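Local atomic coordinates of UDP-N-acetylglucosamine 2-epimerase (Methanocaldococcus jannaschii, PDB entry 4NES), a protein that probably catalyses the reversible epimerisation at C-2 of UDP-N-acetylglucosamine to UDP-N-acetylmannosamine, the activated donor of ManNAc residues. Residues N42-K45 / I46-E50; E267-Y271 / L272-M276. All blocks are in the same frame, centred on the assembly; numbering follows the deposited sequence.

Contact 1: residues N42-K45 / I46-E50; sequences NMDK and IFFEE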
# COMPACT_ATOMS: atom_id res chain seq x y z
N ASN A 42 -25.09 7.06 -15.75
CA ASN A 42 -24.36 8.26 -16.18
C ASN A 42 -22.93 8.40 -15.63
O ASN A 42 -22.26 9.39 -15.92
CB ASN A 42 -25.17 9.54 -15.91
CG ASN A 42 -25.55 9.71 -14.45
OD1 ASN A 42 -24.96 9.10 -13.56
ND2 ASN A 42 -26.54 10.56 -14.19
N MSE A 43 -22.49 7.43 -14.82
CA MSE A 43 -21.11 7.38 -14.32
C MSE A 43 -20.31 6.25 -14.93
O MSE A 43 -19.12 6.11 -14.68
CB MSE A 43 -21.11 7.23 -12.79
CG MSE A 43 -21.73 8.41 -12.06
SE MSE A 43 -20.83 10.11 -12.37
CE MSE A 43 -19.22 9.81 -11.34
N ASP A 44 -20.96 5.42 -15.75
CA ASP A 44 -20.37 4.15 -16.12
C ASP A 44 -20.81 3.66 -17.50
O ASP A 44 -20.04 3.76 -18.47
CB ASP A 44 -20.69 3.11 -15.04
CG ASP A 44 -20.27 1.72 -15.43
OD1 ASP A 44 -19.12 1.55 -15.89
OD2 ASP A 44 -21.09 0.79 -15.30
N LYS A 45 -22.04 3.16 -17.59
CA LYS A 45 -22.61 2.64 -18.84
C LYS A 45 -22.45 3.62 -20.01
O LYS A 45 -22.07 3.21 -21.10
CB LYS A 45 -24.08 2.29 -18.64
CG LYS A 45 -24.78 1.73 -19.87
CD LYS A 45 -26.22 1.38 -19.54
CE LYS A 45 -27.04 1.17 -20.80
NZ LYS A 45 -28.37 0.56 -20.51
N ILE A 46 -22.70 4.90 -19.76
CA ILE A 46 -22.65 5.88 -20.83
C ILE A 46 -21.26 5.97 -21.46
O ILE A 46 -21.13 6.25 -22.65
CB ILE A 46 -23.17 7.27 -20.37
CG1 ILE A 46 -23.38 8.21 -21.57
CG2 ILE A 46 -22.25 7.90 -19.33
CD1 ILE A 46 -24.28 9.41 -21.26
N PHE A 47 -20.22 5.71 -20.68
CA PHE A 47 -18.86 5.79 -21.19
C PHE A 47 -18.49 4.57 -22.01
O PHE A 47 -17.82 4.69 -23.03
CB PHE A 47 -17.88 6.05 -20.04
CG PHE A 47 -18.17 7.33 -19.35
CD1 PHE A 47 -17.86 8.54 -19.96
CD2 PHE A 47 -18.85 7.35 -18.14
CE1 PHE A 47 -18.17 9.74 -19.36
CE2 PHE A 47 -19.17 8.54 -17.53
CZ PHE A 47 -18.83 9.74 -18.15
N PHE A 48 -18.94 3.40 -21.56
CA PHE A 48 -18.75 2.20 -22.37
C PHE A 48 -19.44 2.35 -23.72
O PHE A 48 -18.92 1.91 -24.74
CB PHE A 48 -19.24 0.96 -21.62
CG PHE A 48 -18.21 0.40 -20.68
CD1 PHE A 48 -18.03 0.94 -19.42
CD2 PHE A 48 -17.40 -0.66 -21.07
CE1 PHE A 48 -17.07 0.43 -18.55
CE2 PHE A 48 -16.44 -1.19 -20.20
CZ PHE A 48 -16.28 -0.64 -18.94
N GLU A 49 -20.61 2.99 -23.72
CA GLU A 49 -21.34 3.22 -24.97
C GLU A 49 -20.67 4.26 -25.87
O GLU A 49 -20.39 3.99 -27.04
CB GLU A 49 -22.79 3.62 -24.68
CG GLU A 49 -23.62 3.88 -25.93
CD GLU A 49 -23.78 2.64 -26.79
OE1 GLU A 49 -23.66 1.52 -26.25
OE2 GLU A 49 -24.02 2.78 -28.01
N GLU A 50 -20.44 5.45 -25.34
CA GLU A 50 -19.93 6.53 -26.18
C GLU A 50 -18.51 6.26 -26.67
O GLU A 50 -18.13 6.71 -27.74
CB GLU A 50 -19.98 7.88 -25.44
CG GLU A 50 -21.39 8.40 -25.18
CD GLU A 50 -21.42 9.84 -24.68
OE1 GLU A 50 -20.35 10.40 -24.38
OE2 GLU A 50 -22.53 10.41 -24.60
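With CG anti to its carbonyl carbon (chi1 -61°), F47 turns its ring back along the chain onto the loop of N42 and M43; F48, with CG likewise beside the backbone N, reaches D44. The F47 ring edge meets the M43 backbone, CE2 to C at 3.6 Å, while N42 O approaches CE2 obliquely at 3.6 Å. I46 CG2 sits over one face of the ring, displaced toward its rim, and also touches N42 O at 3.7 Å. The segments thus join the loop after strand 30-34 to the short helix 45-50, in the N-terminal Rossmann-like domain of the GT-B fold. D44 holds the N-cap position, but its carboxylate makes no capping bond: OD1 is hydrogen-bonded to H34 and stands 3.5 Å from F48 CE1, with carboxylate and ring planes 78° apart. Its carbonyl starts the helix, taking F47 N at 3.0 Å and F48 N in a weak bond of 3.3 Å. The regular pattern follows as E49 N meets K45 O at 3.0 Å. R10 and I13 of helix 10-23 pack on the F47 side chain, which also touches UDP, whereas M43 touches UDP-N-acetylglucosamine.

Contact 2: residues E267-Y271 / L272-M276; sequences EPVGY and LEFLM. With UDP (uridine-5'-diphosphate), chain C.
Two backbone hydrogen bonds open helix 271-280: F274 N to O of G270, the N-cap residue, at 2.9 Å, and L275 N to Y271 O at 2.8 Å. In the preceding loop the main chain of V269 bonds the nucleotide. V269 N donates to uracil O4 at 3.0 Å in a nearly straight bond (167°), and V269 O accepts from N3 at 2.8 Å. Apolar contacts also join loop and helix. V269 CG2 lies 3.8 Å from F274 CB, near the plane of the phenyl ring at its edge, and also reaches E273 CB. F191 of helix 186-195 packs against both V269 and E273. Two aromatic rings add contacts to helix and ligand. L275 CD1 makes a CH-pi contact over one face of the Y271 ring, 4.0 Å from its centroid, while Y271 CE1 puts the ring edge 3.3 Å from ribose O2'. F274, its CG anti to the backbone N (chi1 -161°), carries its ring over the base, so that uracil C5 sits 3.4 Å above the ring centre. Y271 OH is hydrogen-bonded to E294 and T175, fixing the far end of the tyrosine; E294 also bonds the nucleotide. The base is therefore recognised by main-chain atoms and lies against the F274 ring face: one N-H donor and one carbonyl acceptor complement O4 and N3-H, a pattern that fits uracil and would not match the reversed donor and acceptor of cytosine.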
# COMPACT_ATOMS: atom_id res chain seq x y z
N GLU A 267 -27.39 16.77 -14.22
CA GLU A 267 -26.89 15.46 -13.85
C GLU A 267 -25.64 15.19 -14.68
O GLU A 267 -25.47 15.77 -15.76
CB GLU A 267 -27.93 14.38 -14.16
CG GLU A 267 -29.28 14.58 -13.51
CD GLU A 267 -30.27 13.52 -13.95
OE1 GLU A 267 -30.03 12.32 -13.67
OE2 GLU A 267 -31.29 13.88 -14.59
N PRO A 268 -24.75 14.31 -14.18
CA PRO A 268 -23.55 13.94 -14.93
C PRO A 268 -23.89 13.54 -16.36
O PRO A 268 -24.87 12.82 -16.60
CB PRO A 268 -23.02 12.74 -14.14
CG PRO A 268 -23.42 13.04 -12.73
CD PRO A 268 -24.79 13.67 -12.85
N VAL A 269 -23.09 14.01 -17.31
CA VAL A 269 -23.31 13.72 -18.73
C VAL A 269 -22.20 12.87 -19.33
O VAL A 269 -21.15 12.66 -18.71
CB VAL A 269 -23.47 15.02 -19.56
CG1 VAL A 269 -24.65 15.84 -19.05
CG2 VAL A 269 -22.17 15.83 -19.52
N GLY A 270 -22.42 12.38 -20.54
CA GLY A 270 -21.43 11.57 -21.25
C GLY A 270 -20.21 12.39 -21.63
O GLY A 270 -20.22 13.62 -21.55
N TYR A 271 -19.15 11.69 -22.03
CA TYR A 271 -17.89 12.34 -22.36
C TYR A 271 -18.00 13.30 -23.55
O TYR A 271 -17.44 14.40 -23.52
CB TYR A 271 -16.82 11.29 -22.64
CG TYR A 271 -15.42 11.82 -22.68
CD1 TYR A 271 -14.94 12.65 -21.68
CD2 TYR A 271 -14.55 11.49 -23.73
CE1 TYR A 271 -13.65 13.13 -21.71
CE2 TYR A 271 -13.25 11.97 -23.76
CZ TYR A 271 -12.81 12.79 -22.74
OH TYR A 271 -11.52 13.28 -22.76
N LEU A 272 -18.73 12.90 -24.58
CA LEU A 272 -18.87 13.75 -25.76
C LEU A 272 -19.57 15.06 -25.40
O LEU A 272 -19.15 16.16 -25.80
CB LEU A 272 -19.64 13.03 -26.86
CG LEU A 272 -19.01 11.72 -27.33
CD1 LEU A 272 -19.91 11.08 -28.38
CD2 LEU A 272 -17.62 11.96 -27.90
N GLU A 273 -20.65 14.93 -24.64
CA GLU A 273 -21.39 16.08 -24.16
C GLU A 273 -20.51 16.97 -23.28
O GLU A 273 -20.52 18.20 -23.41
CB GLU A 273 -22.63 15.60 -23.40
CG GLU A 273 -23.70 14.98 -24.31
CD GLU A 273 -23.42 13.54 -24.69
OE1 GLU A 273 -22.54 12.89 -24.07
OE2 GLU A 273 -24.08 13.04 -25.62
N PHE A 274 -19.75 16.36 -22.38
CA PHE A 274 -18.95 17.14 -21.46
C PHE A 274 -17.80 17.87 -22.17
O PHE A 274 -17.49 19.01 -21.83
CB PHE A 274 -18.43 16.31 -20.29
CG PHE A 274 -18.00 17.14 -19.13
CD1 PHE A 274 -18.95 17.79 -18.36
CD2 PHE A 274 -16.66 17.33 -18.83
CE1 PHE A 274 -18.58 18.60 -17.29
CE2 PHE A 274 -16.28 18.13 -17.76
CZ PHE A 274 -17.25 18.77 -17.00
N LEU A 275 -17.18 17.21 -23.15
CA LEU A 275 -16.14 17.87 -23.93
C LEU A 275 -16.67 19.12 -24.60
O LEU A 275 -15.98 20.14 -24.66
CB LEU A 275 -15.59 16.93 -25.00
CG LEU A 275 -14.64 15.84 -24.52
CD1 LEU A 275 -14.36 14.90 -25.68
CD2 LEU A 275 -13.34 16.44 -24.00
N MSE A 276 -17.89 19.06 -25.11
CA MSE A 276 -18.50 20.25 -25.69
C MSE A 276 -18.72 21.35 -24.66
O MSE A 276 -18.48 22.53 -24.94
CB MSE A 276 -19.82 19.87 -26.37
CG MSE A 276 -19.64 19.12 -27.68
SE MSE A 276 -18.65 20.16 -29.00
CE MSE A 276 -19.88 21.66 -29.17
N1 UDP C . -16.67 14.05 -17.19
C2 UDP C . -17.71 13.65 -17.97
N3 UDP C . -18.96 14.09 -17.69
C4 UDP C . -19.22 14.92 -16.66
C5 UDP C . -18.17 15.35 -15.84
C6 UDP C . -16.89 14.88 -16.13
O2 UDP C . -17.52 12.89 -18.92
O4 UDP C . -20.53 15.34 -16.42
C1' UDP C . -15.30 13.57 -17.41
C2' UDP C . -14.27 14.54 -17.68
O2' UDP C . -14.31 14.95 -19.03
C3' UDP C . -13.04 13.84 -17.29
C4' UDP C . -13.47 12.92 -16.25
O4' UDP C . -14.87 12.99 -16.18
O3' UDP C . -12.44 13.11 -18.33
C5' UDP C . -12.96 13.26 -14.89
O5' UDP C . -13.50 12.43 -13.90
PA UDP C . -13.77 12.92 -12.42
O1A UDP C . -15.04 12.26 -11.93
O2A UDP C . -13.85 14.43 -12.40
O3A UDP C . -12.60 12.39 -11.50
PB UDP C . -11.10 12.79 -11.29
O1B UDP C . -10.45 13.12 -12.63
O2B UDP C . -11.03 13.93 -10.32
O3B UDP C . -10.52 11.54 -10.68

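Overall arrangement
Contact 1 belongs to the N-terminal domain and contact 2 to the C-terminal domain of the GT-B fold; their centres lie 10 Å apart across the interdomain cleft, where they touch directly. E50 OE1 probably accepts a hydrogen bond from L272 N (3.0 Å), at the start of helix 271-280, while E50 OE2 and E273 OE1 are only 2.5 Å apart, a closeness that would be consistent with a proton shared between them. N42 CB packs on P268 O at 3.4 Å. UDP bridges the pair, contacting F47 from contact 1 and V269, Y271 and F274 from contact 2. The M43 side chain, about 4 Å from UDP-N-acetylglucosamine, is about 7 Å from that of H207, the active-site residue inferred by similarity; the side chain of F274 is about 9 Å from that of H207.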